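Local coordinates for protein proline dehydrogenase (Bradyrhizobium japonicum USDA 110, PDB 3HAZ) that probably oxidises proline to glutamate in two steps, using an FAD-dependent proline dehydrogenase and an NAD-dependent 1-pyrroline-5-carboxylate dehydrogenase, at residues A[572-577]-A[673-678]; A[591-596]-A[606-611]; A[611-616]-A[662-667]; A[615-620]-A[966-971]; A[782-787]-A[945-950]. All coordinates share one frame; numbering follows the deposited sequence.

Contact 1. Residues A[572-577]-A[673-678]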
# COMPACT_ATOMS: atom_id res chain seq x y z
N GLY A 572 0.80 16.84 -25.76
CA GLY A 572 0.74 17.79 -24.67
C GLY A 572 0.64 19.22 -25.16
O GLY A 572 -0.03 20.06 -24.56
N ILE A 573 1.31 19.50 -26.28
CA ILE A 573 1.27 20.83 -26.87
C ILE A 573 -0.08 21.10 -27.54
O ILE A 573 -0.61 22.21 -27.47
CB ILE A 573 2.44 21.05 -27.86
CG1 ILE A 573 3.78 20.96 -27.11
CG2 ILE A 573 2.31 22.39 -28.57
CD1 ILE A 573 4.99 21.16 -28.00
N ARG A 574 -0.65 20.08 -28.19
CA ARG A 574 -1.98 20.23 -28.77
C ARG A 574 -3.01 20.45 -27.66
O ARG A 574 -3.87 21.32 -27.75
CB ARG A 574 -2.36 19.01 -29.62
CG ARG A 574 -1.28 18.58 -30.62
CD ARG A 574 -1.85 17.76 -31.77
NE ARG A 574 -2.39 16.47 -31.35
CZ ARG A 574 -1.74 15.31 -31.45
NH1 ARG A 574 -0.52 15.27 -31.95
NH2 ARG A 574 -2.32 14.19 -31.04
N ALA A 575 -2.90 19.66 -26.59
CA ALA A 575 -3.80 19.77 -25.45
C ALA A 575 -3.72 21.15 -24.81
O ALA A 575 -4.74 21.73 -24.40
CB ALA A 575 -3.49 18.68 -24.42
N ALA A 576 -2.51 21.68 -24.72
CA ALA A 576 -2.30 22.99 -24.12
C ALA A 576 -3.01 24.07 -24.94
O ALA A 576 -3.47 25.06 -24.38
CB ALA A 576 -0.79 23.29 -24.00
N ALA A 577 -3.06 23.89 -26.25
CA ALA A 577 -3.76 24.84 -27.11
C ALA A 577 -5.26 24.84 -26.82
O ALA A 577 -5.88 25.90 -26.66
CB ALA A 577 -3.49 24.54 -28.57
N ALA A 673 -11.04 16.90 -33.67
CA ALA A 673 -10.23 16.57 -34.84
C ALA A 673 -8.80 17.07 -34.68
O ALA A 673 -7.84 16.32 -34.90
CB ALA A 673 -10.86 17.18 -36.10
N LEU A 674 -8.66 18.33 -34.28
CA LEU A 674 -7.35 18.91 -33.99
C LEU A 674 -6.60 18.14 -32.91
O LEU A 674 -5.40 17.86 -33.06
CB LEU A 674 -7.51 20.37 -33.55
CG LEU A 674 -7.88 21.39 -34.63
CD1 LEU A 674 -8.24 22.73 -33.98
CD2 LEU A 674 -6.74 21.56 -35.65
N MET A 675 -7.28 17.79 -31.83
CA MET A 675 -6.62 17.09 -30.73
C MET A 675 -6.06 15.75 -31.18
O MET A 675 -4.99 15.32 -30.73
CB MET A 675 -7.56 16.91 -29.52
CG MET A 675 -6.87 16.27 -28.32
SD MET A 675 -5.60 17.34 -27.59
CE MET A 675 -4.28 16.15 -27.34
N ALA A 676 -6.77 15.09 -32.09
CA ALA A 676 -6.34 13.78 -32.59
C ALA A 676 -5.16 13.88 -33.56
O ALA A 676 -4.60 12.86 -33.96
CB ALA A 676 -7.50 13.07 -33.25
N GLY A 677 -4.79 15.10 -33.93
CA GLY A 677 -3.63 15.32 -34.78
C GLY A 677 -3.98 15.57 -36.24
O GLY A 677 -3.12 15.50 -37.11
N ASN A 678 -5.25 15.86 -36.50
CA ASN A 678 -5.69 16.20 -37.85
C ASN A 678 -5.67 17.70 -38.08
O ASN A 678 -5.86 18.48 -37.15
CB ASN A 678 -7.13 15.72 -38.06
CG ASN A 678 -7.29 14.25 -37.80
OD1 ASN A 678 -6.94 13.43 -38.64
ND2 ASN A 678 -7.85 13.90 -36.63
O HOH W 1 -2.21 11.62 -32.66
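Arg574 starts toward Met675 with CG beside its own backbone N (chi1 -48°), and a bend at chi3 turns the guanidinium onto the end of helix 664-675. Met675 has CG anti to the backbone N and bends at chi2, which carries its thioether back to helix 571-587. The site is the C-terminal end of a helix closed by a Schellman motif. Gly677, with positive phi, is the first residue to leave helical backbone angles. This helix end belongs to the aldehyde dehydrogenase part of the chain.

The guanidinium takes Met675 O side-on with two nitrogens. Arg574 NE and Arg574 NH2 each lie 2.9 Å from Met675 O. Both bonds are bent, and both donors come from the same face of the carbonyl plane. The oxygen itself lies near the guanidinium plane. The positive group sits at the negative end of the helix dipole, which would probably strengthen the pairing. Gly677 CA packs over one face of the Arg574 guanidinium, 3.8 Å above the plane. Arg574 NH1 makes a weak bond to Thr569 O.

Nearer helix 571-587, Met675 CE meets Ala575 CB at 3.9 Å. Phe629 of helix 604-629 touches Arg574 and Ala676. Ala622 and Arg626 of that helix touch Ala575. A water receives a weak bond from Arg574 NH2 and donates to Ala676 O at 3.0 Å.

Contact 2. Residues A[591-596]-A[606-611]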
# COMPACT_ATOMS: atom_id res chain seq x y z
N HIS A 591 -18.53 38.67 -24.65
CA HIS A 591 -18.43 38.86 -26.09
C HIS A 591 -19.11 37.72 -26.84
O HIS A 591 -19.91 37.94 -27.75
CB HIS A 591 -16.95 38.95 -26.49
CG HIS A 591 -16.72 39.02 -27.97
ND1 HIS A 591 -16.98 40.16 -28.70
CD2 HIS A 591 -16.23 38.12 -28.84
CE1 HIS A 591 -16.67 39.94 -29.97
NE2 HIS A 591 -16.22 38.71 -30.08
N PHE A 592 -18.80 36.48 -26.46
CA PHE A 592 -19.39 35.32 -27.12
C PHE A 592 -20.87 35.13 -26.78
O PHE A 592 -21.65 34.70 -27.63
CB PHE A 592 -18.58 34.06 -26.83
CG PHE A 592 -17.29 33.99 -27.61
CD1 PHE A 592 -16.10 34.42 -27.05
CD2 PHE A 592 -17.29 33.51 -28.91
CE1 PHE A 592 -14.92 34.37 -27.77
CE2 PHE A 592 -16.10 33.45 -29.64
CZ PHE A 592 -14.92 33.88 -29.07
N ILE A 593 -21.24 35.43 -25.55
CA ILE A 593 -22.65 35.38 -25.17
C ILE A 593 -23.42 36.41 -26.00
O ILE A 593 -24.52 36.13 -26.48
CB ILE A 593 -22.85 35.63 -23.67
CG1 ILE A 593 -22.38 34.42 -22.87
CG2 ILE A 593 -24.32 35.95 -23.35
CD1 ILE A 593 -22.35 34.64 -21.37
N ALA A 594 -22.82 37.58 -26.20
CA ALA A 594 -23.44 38.63 -27.02
C ALA A 594 -23.68 38.14 -28.44
O ALA A 594 -24.75 38.38 -29.01
CB ALA A 594 -22.58 39.89 -27.03
N LEU A 595 -22.69 37.46 -29.00
CA LEU A 595 -22.80 36.90 -30.34
C LEU A 595 -23.90 35.84 -30.42
O LEU A 595 -24.69 35.82 -31.37
CB LEU A 595 -21.47 36.31 -30.80
CG LEU A 595 -20.60 37.16 -31.74
CD1 LEU A 595 -20.56 38.61 -31.29
CD2 LEU A 595 -19.20 36.58 -31.85
N LEU A 596 -23.94 34.97 -29.42
CA LEU A 596 -24.94 33.91 -29.37
C LEU A 596 -26.36 34.47 -29.33
O LEU A 596 -27.29 33.90 -29.89
CB LEU A 596 -24.70 33.01 -28.15
CG LEU A 596 -23.50 32.08 -28.23
CD1 LEU A 596 -23.18 31.48 -26.87
CD2 LEU A 596 -23.73 30.99 -29.28
N ASP A 606 -29.38 30.23 -22.18
CA ASP A 606 -28.97 29.31 -23.25
C ASP A 606 -27.62 29.69 -23.81
O ASP A 606 -26.81 28.83 -24.14
CB ASP A 606 -30.00 29.29 -24.37
CG ASP A 606 -31.24 28.49 -24.01
OD1 ASP A 606 -31.13 27.58 -23.16
OD2 ASP A 606 -32.31 28.78 -24.57
N ALA A 607 -27.37 30.99 -23.92
CA ALA A 607 -26.09 31.48 -24.42
C ALA A 607 -24.97 31.16 -23.43
O ALA A 607 -23.96 30.57 -23.80
CB ALA A 607 -26.16 32.98 -24.69
N LEU A 608 -25.17 31.52 -22.17
CA LEU A 608 -24.19 31.21 -21.13
C LEU A 608 -23.90 29.71 -21.08
O LEU A 608 -22.74 29.29 -20.98
CB LEU A 608 -24.69 31.70 -19.77
CG LEU A 608 -23.88 31.22 -18.57
CD1 LEU A 608 -22.45 31.73 -18.67
CD2 LEU A 608 -24.54 31.69 -17.28
N SER A 609 -24.96 28.91 -21.13
CA SER A 609 -24.81 27.46 -21.13
C SER A 609 -23.99 26.97 -22.33
O SER A 609 -23.17 26.06 -22.18
CB SER A 609 -26.18 26.78 -21.10
OG SER A 609 -26.05 25.41 -21.41
N GLU A 610 -24.21 27.55 -23.50
CA GLU A 610 -23.44 27.14 -24.68
C GLU A 610 -21.97 27.56 -24.54
O GLU A 610 -21.07 26.80 -24.88
CB GLU A 610 -24.04 27.68 -25.98
CG GLU A 610 -23.17 27.35 -27.20
CD GLU A 610 -23.89 27.47 -28.53
OE1 GLU A 610 -24.99 28.06 -28.60
OE2 GLU A 610 -23.33 26.96 -29.53
N LEU A 611 -21.74 28.77 -24.03
CA LEU A 611 -20.38 29.23 -23.77
C LEU A 611 -19.66 28.24 -22.84
O LEU A 611 -18.55 27.81 -23.14
CB LEU A 611 -20.38 30.65 -23.17
CG LEU A 611 -19.02 31.34 -22.93
CD1 LEU A 611 -18.27 30.74 -21.74
CD2 LEU A 611 -18.15 31.30 -24.17
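Apolar contacts make up most of this helix pair, and Ala607 lies at its middle. Ala607 CB touches Ile593 CG2 at 3.7 Å and Leu596 CB at 3.8 Å. Ile593 has CG1 beside its backbone N (chi1 -73°), and an extended chi2 then carries CD1 on to Leu608. Ile593 CD1 reaches Leu608 CD1 at 4.0 Å, and the two side chains lie side by side, pointing the same way. At the other end Leu611 CD2 meets Phe592 CB at 3.9 Å; the Phe592 ring packs on Leu698 of helix 689-702.

The pair is a helix-loop-helix unit of the aldehyde dehydrogenase part. Helices 589-598 and 604-629 are joined by a short loop, and their segment axes approach to 8.8 Å at an angle of 126°.

Contacts between carbon and polar atoms come next. Leu596 forks over the second helix. Leu596 CD1 rests 3.3 Å from Ala607 O, and Leu596 CD2 lies 3.3 Å from Glu610 OE1. The Glu610 carboxylate finds its polar partners outside the pair. OE1 forms a salt bridge with Lys602. OE2 accepts from the backbone N of Leu663 and of Ala664.

Contact 3. Residues A[611-616]-A[662-667]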
# COMPACT_ATOMS: atom_id res chain seq x y z
N LEU A 611 -21.74 28.77 -24.03
CA LEU A 611 -20.38 29.23 -23.77
C LEU A 611 -19.66 28.24 -22.84
O LEU A 611 -18.55 27.81 -23.14
CB LEU A 611 -20.38 30.65 -23.17
CG LEU A 611 -19.02 31.34 -22.93
CD1 LEU A 611 -18.27 30.74 -21.74
CD2 LEU A 611 -18.15 31.30 -24.17
N ARG A 612 -20.30 27.88 -21.73
CA ARG A 612 -19.73 26.89 -20.82
C ARG A 612 -19.40 25.58 -21.54
O ARG A 612 -18.32 25.03 -21.37
CB ARG A 612 -20.67 26.62 -19.63
CG ARG A 612 -20.73 27.73 -18.58
CD ARG A 612 -21.48 27.29 -17.33
NE ARG A 612 -20.76 26.25 -16.60
CZ ARG A 612 -21.32 25.41 -15.73
NH1 ARG A 612 -22.62 25.48 -15.47
NH2 ARG A 612 -20.57 24.50 -15.11
N GLU A 613 -20.35 25.09 -22.33
CA GLU A 613 -20.19 23.84 -23.06
C GLU A 613 -18.98 23.88 -24.01
O GLU A 613 -18.24 22.90 -24.14
CB GLU A 613 -21.47 23.54 -23.86
CG GLU A 613 -21.48 22.18 -24.55
CD GLU A 613 -22.74 21.96 -25.37
OE1 GLU A 613 -23.63 22.83 -25.34
OE2 GLU A 613 -22.84 20.92 -26.06
N ALA A 614 -18.81 25.01 -24.69
CA ALA A 614 -17.68 25.18 -25.61
C ALA A 614 -16.36 25.02 -24.87
O ALA A 614 -15.48 24.29 -25.31
CB ALA A 614 -17.75 26.54 -26.30
N ALA A 615 -16.24 25.69 -23.73
CA ALA A 615 -15.03 25.60 -22.91
C ALA A 615 -14.86 24.21 -22.32
O ALA A 615 -13.75 23.71 -22.20
CB ALA A 615 -15.04 26.65 -21.80
N ASP A 616 -15.97 23.58 -21.94
CA ASP A 616 -15.92 22.20 -21.43
C ASP A 616 -15.40 21.24 -22.51
O ASP A 616 -14.61 20.34 -22.23
CB ASP A 616 -17.31 21.74 -20.95
CG ASP A 616 -17.77 22.46 -19.67
OD1 ASP A 616 -16.94 23.10 -18.98
OD2 ASP A 616 -18.97 22.37 -19.35
N PRO A 662 -24.01 27.10 -32.52
CA PRO A 662 -23.08 27.67 -33.50
C PRO A 662 -21.68 27.80 -32.94
O PRO A 662 -20.72 27.96 -33.69
CB PRO A 662 -23.64 29.09 -33.75
CG PRO A 662 -24.93 29.17 -33.04
CD PRO A 662 -24.94 28.11 -31.99
N LEU A 663 -21.56 27.75 -31.62
CA LEU A 663 -20.26 27.86 -30.97
C LEU A 663 -19.77 26.52 -30.42
O LEU A 663 -18.66 26.09 -30.74
CB LEU A 663 -20.29 28.91 -29.86
CG LEU A 663 -18.99 28.98 -29.06
CD1 LEU A 663 -17.87 29.44 -29.97
CD2 LEU A 663 -19.12 29.92 -27.86
N ALA A 664 -20.59 25.87 -29.60
CA ALA A 664 -20.12 24.69 -28.86
C ALA A 664 -19.94 23.45 -29.74
O ALA A 664 -18.96 22.74 -29.61
CB ALA A 664 -21.04 24.38 -27.68
N ILE A 665 -20.91 23.19 -30.61
CA ILE A 665 -20.81 22.04 -31.50
C ILE A 665 -19.77 22.32 -32.56
O ILE A 665 -19.01 21.42 -32.95
CB ILE A 665 -22.17 21.73 -32.16
CG1 ILE A 665 -23.09 21.06 -31.14
CG2 ILE A 665 -21.98 20.82 -33.37
CD1 ILE A 665 -24.41 20.63 -31.71
N PHE A 666 -19.71 23.57 -33.01
CA PHE A 666 -18.66 24.00 -33.91
C PHE A 666 -17.29 23.67 -33.33
O PHE A 666 -16.49 22.99 -33.97
CB PHE A 666 -18.75 25.50 -34.21
CG PHE A 666 -17.61 26.02 -35.04
CD1 PHE A 666 -17.65 25.92 -36.42
CD2 PHE A 666 -16.49 26.56 -34.43
CE1 PHE A 666 -16.59 26.38 -37.19
CE2 PHE A 666 -15.42 27.01 -35.20
CZ PHE A 666 -15.47 26.93 -36.58
N LEU A 667 -17.04 24.15 -32.11
CA LEU A 667 -15.75 23.96 -31.45
C LEU A 667 -15.51 22.53 -30.99
O LEU A 667 -14.39 22.04 -31.02
CB LEU A 667 -15.60 24.92 -30.26
CG LEU A 667 -15.17 26.34 -30.63
CD1 LEU A 667 -15.07 27.21 -29.39
CD2 LEU A 667 -13.85 26.30 -31.38
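Leu611 opens the contact with its second methyl branch. Its CB bond leads away from segment 662-667, but Leu611 CD2 turns back and meets Leu663 CD2 at 4.1 Å. The two leucine side chains lie side by side and point the same way. Ser589 of helix 589-598 also touches Leu611.

Glu613 comes next. It is extended, with CG anti to the backbone N (chi1 -174°), and its whole length runs alongside one methyl group. Ala664 CB lies 3.8 Å from Glu613 CD. The carboxylate carbon and OE1 both touch this methyl by packing. The Glu613 side chain is about 8 Å from the bound NAD. It is also about 8 Å from the side chain of Cys794, the predicted active-site residue.

Here helix 604-629 packs against the first turn of helix 664-675 in the NAD-binding region of the aldehyde dehydrogenase part. Ile665, on that turn, touches the dinucleotide.

Ala614 brings the backbones closest, with Ala614 CA 4.1 Å from Ala664 CA. Two small residues make such an approach possible. Ala614 CB fits among three partners of the other segment. Ala614 CB lies 3.9 Å from Leu663 CG. Ala664 CB is 4.2 Å from Ala614 CB, and Leu667 CD1 is 4.1 Å from the same Ala614 CB. Leu585 of helix 571-587 touches both Ala614 and Leu667.

Contact 4. Residues A[615-620]-A[966-971]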
# COMPACT_ATOMS: atom_id res chain seq x y z
N ALA A 615 -16.24 25.69 -23.73
CA ALA A 615 -15.03 25.60 -22.91
C ALA A 615 -14.86 24.21 -22.32
O ALA A 615 -13.75 23.71 -22.20
CB ALA A 615 -15.04 26.65 -21.80
N ASP A 616 -15.97 23.58 -21.94
CA ASP A 616 -15.92 22.20 -21.43
C ASP A 616 -15.40 21.24 -22.51
O ASP A 616 -14.61 20.34 -22.23
CB ASP A 616 -17.31 21.74 -20.95
CG ASP A 616 -17.77 22.46 -19.67
OD1 ASP A 616 -16.94 23.10 -18.98
OD2 ASP A 616 -18.97 22.37 -19.35
N PHE A 617 -15.85 21.43 -23.75
CA PHE A 617 -15.37 20.59 -24.84
C PHE A 617 -13.85 20.67 -24.94
O PHE A 617 -13.17 19.65 -25.06
CB PHE A 617 -15.99 21.00 -26.18
CG PHE A 617 -17.27 20.29 -26.51
CD1 PHE A 617 -18.40 21.00 -26.88
CD2 PHE A 617 -17.34 18.91 -26.47
CE1 PHE A 617 -19.57 20.35 -27.20
CE2 PHE A 617 -18.52 18.25 -26.78
CZ PHE A 617 -19.63 18.98 -27.15
N CYS A 618 -13.31 21.88 -24.90
CA CYS A 618 -11.88 22.09 -25.02
C CYS A 618 -11.09 21.38 -23.92
O CYS A 618 -10.10 20.70 -24.18
CB CYS A 618 -11.55 23.59 -25.02
SG CYS A 618 -12.19 24.51 -26.44
N ARG A 619 -11.54 21.55 -22.68
CA ARG A 619 -10.81 20.98 -21.55
C ARG A 619 -10.94 19.46 -21.51
O ARG A 619 -9.99 18.76 -21.20
CB ARG A 619 -11.27 21.60 -20.23
CG ARG A 619 -11.04 23.10 -20.14
CD ARG A 619 -11.04 23.61 -18.71
NE ARG A 619 -10.81 25.06 -18.68
CZ ARG A 619 -11.77 25.97 -18.62
NH1 ARG A 619 -13.04 25.59 -18.58
NH2 ARG A 619 -11.46 27.26 -18.60
N TYR A 620 -12.13 18.96 -21.83
CA TYR A 620 -12.37 17.53 -21.82
C TYR A 620 -11.61 16.81 -22.94
O TYR A 620 -10.96 15.79 -22.71
CB TYR A 620 -13.87 17.23 -21.92
CG TYR A 620 -14.16 15.75 -21.96
CD1 TYR A 620 -14.04 14.96 -20.82
CD2 TYR A 620 -14.54 15.14 -23.14
CE1 TYR A 620 -14.31 13.60 -20.86
CE2 TYR A 620 -14.80 13.78 -23.20
CZ TYR A 620 -14.68 13.01 -22.05
OH TYR A 620 -14.94 11.67 -22.12
N PRO A 966 -19.08 7.87 -32.72
CA PRO A 966 -19.18 7.75 -31.26
C PRO A 966 -19.82 9.00 -30.66
O PRO A 966 -20.04 9.99 -31.37
CB PRO A 966 -17.71 7.65 -30.80
CG PRO A 966 -16.87 7.85 -32.03
CD PRO A 966 -17.74 8.32 -33.14
N LYS A 967 -20.11 8.95 -29.37
CA LYS A 967 -20.78 10.04 -28.67
C LYS A 967 -19.83 11.20 -28.42
O LYS A 967 -18.77 11.03 -27.82
CB LYS A 967 -21.33 9.55 -27.33
CG LYS A 967 -22.64 8.75 -27.40
CD LYS A 967 -22.89 8.09 -26.04
CE LYS A 967 -24.35 7.70 -25.80
NZ LYS A 967 -25.20 8.89 -25.61
N ALA A 968 -20.22 12.40 -28.86
CA ALA A 968 -19.50 13.62 -28.50
C ALA A 968 -19.46 13.79 -26.99
O ALA A 968 -20.41 13.45 -26.28
CB ALA A 968 -20.18 14.83 -29.15
N GLY A 969 -18.34 14.31 -26.48
CA GLY A 969 -18.18 14.57 -25.06
C GLY A 969 -18.13 13.31 -24.22
O GLY A 969 -18.48 13.33 -23.04
N GLY A 970 -17.72 12.20 -24.84
CA GLY A 970 -17.56 10.94 -24.14
C GLY A 970 -16.20 10.31 -24.45
O GLY A 970 -15.46 10.82 -25.30
N PRO A 971 -15.87 9.20 -23.78
CA PRO A 971 -14.53 8.63 -23.85
C PRO A 971 -14.22 7.86 -25.13
O PRO A 971 -13.08 7.42 -25.29
CB PRO A 971 -14.50 7.67 -22.65
CG PRO A 971 -15.92 7.29 -22.42
CD PRO A 971 -16.76 8.48 -22.86
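Tyr620 makes the tight part of this contact, against the backbone of Gly969 and Gly970. A chi1 of 178° swings the Tyr620 ring out from helix 604-629 to the loop. Tyr620 CE2 comes to 3.5 Å from Gly969 C. Tyr620 OH lies 3.0 Å from Gly970 C and 3.1 Å from Pro971 N. Gly969 has positive phi and belongs to a type II turn from Lys967 to Gly970.

Phe617 packs more loosely. Phe617 CE2 meets Gly969 N at 4.0 Å, at the ring edge, and Ala968 CB only at 4.5 Å. Pro971 CD lies 3.7 Å from Tyr620 OH on the partly exposed side. Pro971 also packs on Leu645 of the second subunit, and Lys967 N donates to Glu980 of that subunit.

The loop runs close to the aldehyde dehydrogenase active site: the Ala968 side chain is about 6 Å from bound NAD. Pro971 N has no hydrogen to offer the tyrosine hydroxyl. The chemistry implies that these two segments meet by packing of aromatic rings on peptide groups, without a hydrogen bond. A polar tie of helix to loop is made next door, between Tyr621 OH and Gly969 N.

Contact 5. Residues A[782-787]-A[945-950]. With SO4 (sulfate ion), chain E.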
# COMPACT_ATOMS: atom_id res chain seq x y z
N VAL A 782 -41.31 18.81 -19.09
CA VAL A 782 -41.88 18.77 -20.43
C VAL A 782 -41.78 20.15 -21.05
O VAL A 782 -41.40 20.29 -22.22
CB VAL A 782 -43.34 18.29 -20.44
CG1 VAL A 782 -44.02 18.71 -21.75
CG2 VAL A 782 -43.42 16.77 -20.26
N VAL A 783 -42.11 21.18 -20.27
CA VAL A 783 -42.05 22.55 -20.77
C VAL A 783 -40.62 22.91 -21.18
O VAL A 783 -40.39 23.48 -22.24
CB VAL A 783 -42.62 23.56 -19.74
CG1 VAL A 783 -42.18 24.97 -20.07
CG2 VAL A 783 -44.14 23.47 -19.71
N THR A 784 -39.66 22.55 -20.33
CA THR A 784 -38.25 22.79 -20.61
C THR A 784 -37.77 22.03 -21.84
O THR A 784 -37.22 22.61 -22.78
CB THR A 784 -37.37 22.38 -19.41
OG1 THR A 784 -37.60 23.29 -18.33
CG2 THR A 784 -35.91 22.42 -19.80
N SER A 785 -38.00 20.72 -21.84
CA SER A 785 -37.54 19.85 -22.91
C SER A 785 -38.12 20.19 -24.29
O SER A 785 -37.45 20.03 -25.31
CB SER A 785 -37.84 18.38 -22.57
OG SER A 785 -37.22 18.01 -21.35
N ALA A 786 -39.36 20.66 -24.33
CA ALA A 786 -40.02 20.87 -25.63
C ALA A 786 -39.96 22.31 -26.14
O ALA A 786 -39.98 22.55 -27.36
CB ALA A 786 -41.46 20.39 -25.56
N PHE A 787 -39.90 23.27 -25.22
CA PHE A 787 -40.08 24.67 -25.59
C PHE A 787 -38.86 25.55 -25.35
O PHE A 787 -38.74 26.62 -25.95
CB PHE A 787 -41.31 25.27 -24.88
CG PHE A 787 -42.56 24.48 -25.09
CD1 PHE A 787 -42.90 24.02 -26.36
CD2 PHE A 787 -43.42 24.20 -24.03
CE1 PHE A 787 -44.07 23.29 -26.56
CE2 PHE A 787 -44.58 23.48 -24.23
CZ PHE A 787 -44.91 23.02 -25.50
N ASN A 945 -35.42 16.75 -16.94
CA ASN A 945 -35.60 17.15 -18.33
C ASN A 945 -34.63 16.41 -19.26
O ASN A 945 -33.69 15.76 -18.80
CB ASN A 945 -35.49 18.66 -18.48
CG ASN A 945 -34.07 19.15 -18.39
OD1 ASN A 945 -33.16 18.55 -18.95
ND2 ASN A 945 -33.87 20.26 -17.69
N MET A 946 -34.88 16.49 -20.57
CA MET A 946 -34.13 15.70 -21.55
C MET A 946 -33.02 16.48 -22.27
O MET A 946 -32.45 16.00 -23.24
CB MET A 946 -35.09 15.14 -22.61
CG MET A 946 -36.11 14.15 -22.07
SD MET A 946 -37.61 14.01 -23.09
CE MET A 946 -36.91 13.58 -24.69
N ILE A 947 -32.71 17.69 -21.79
CA ILE A 947 -31.83 18.57 -22.53
C ILE A 947 -30.59 19.01 -21.75
O ILE A 947 -30.48 18.79 -20.55
CB ILE A 947 -32.58 19.83 -23.00
CG1 ILE A 947 -32.98 20.69 -21.80
CG2 ILE A 947 -33.81 19.45 -23.83
CD1 ILE A 947 -33.50 22.06 -22.19
N GLY A 948 -29.65 19.63 -22.45
CA GLY A 948 -28.48 20.23 -21.83
C GLY A 948 -27.42 19.24 -21.38
O GLY A 948 -26.83 19.40 -20.31
N ALA A 949 -27.19 18.21 -22.19
CA ALA A 949 -26.16 17.23 -21.90
C ALA A 949 -24.86 17.93 -21.53
O ALA A 949 -24.46 18.89 -22.18
CB ALA A 949 -25.95 16.31 -23.09
N VAL A 950 -24.21 17.45 -20.47
CA VAL A 950 -22.99 18.07 -19.98
C VAL A 950 -21.77 17.27 -20.43
O VAL A 950 -21.71 16.05 -20.26
CB VAL A 950 -23.01 18.18 -18.45
CG1 VAL A 950 -21.66 18.69 -17.94
CG2 VAL A 950 -24.15 19.10 -17.99
S SO4 E . -28.68 19.50 -25.74
O1 SO4 E . -28.58 18.24 -25.01
O2 SO4 E . -28.66 19.23 -27.18
O3 SO4 E . -29.92 20.20 -25.41
O4 SO4 E . -27.55 20.36 -25.36
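An Asx turn at Asn945 lies early in the loop that follows strand 939-942, close to the aldehyde dehydrogenase active site. Asn945 OD1 accepts from Ile947 N at 3.0 Å, with the donor well above the carbonyl plane. The turn faces the last turns of helix 775-787.

One hydrogen bond crosses the contact. Met946 N donates to Ser785 OG at 2.9 Å in a nearly straight bond (167°). Ser785 OG stands beside its own backbone N (chi1 -58°) and also bonds to Asp781 O, one turn back. The hydroxyl thus links the helix backbone to the loop. Asn945 CB packs on Ser785 OG at 3.4 Å.

Thr784 turns its methyl to the loop, while its OG1 bonds to Asp780 O. Thr784 CG2 lies 3.6 Å from Asn945 ND2. Thr784 CG2 also meets Ile947 CD1 at 3.4 Å, tighter than usual for two carbons. Ile947 CG2 lies along the helix backbone, 3.9 Å from Ser785 CA.

Beyond Ile947 the backbone holds a sulfate, probably from the crystallisation liquor. Gly948 N gives a straight bond to sulfate O3 at 3.0 Å, and Ala949 N one to O1. Arg793 and Ser795 also bond to this anion, and the Ile947 side chain is about 8 Å from that of predicted active-site Cys794.

Leu797 of strand 797-803 touches Ser785 and Met946, and Val782 and Ala786 touch Leu892 of strand 891-897.

All five contacts lie in the aldehyde dehydrogenase part of the chain. Helix 604-629 runs through contacts 2, 3 and 4 in that order. The centres of contacts 2 and 3 are 9 Å apart. Those of contacts 3 and 4 are 10 Å apart. Contacts 2 and 3 share Leu611; contacts 3 and 4 share Ala615 and Asp616. Helix 664-675 has its start in contact 3 and its end in contact 1, with centres 16 Å apart. Contacts 4 and 5 draw on one long loop between strands 939-942 and 978-986. Contacts 1 and 5 lie farthest apart, with centres 32 Å apart. Contacts 3 to 5 lie around the NAD site and the predicted catalytic residues. Contact 1 is packing at the far end of helix 664-675.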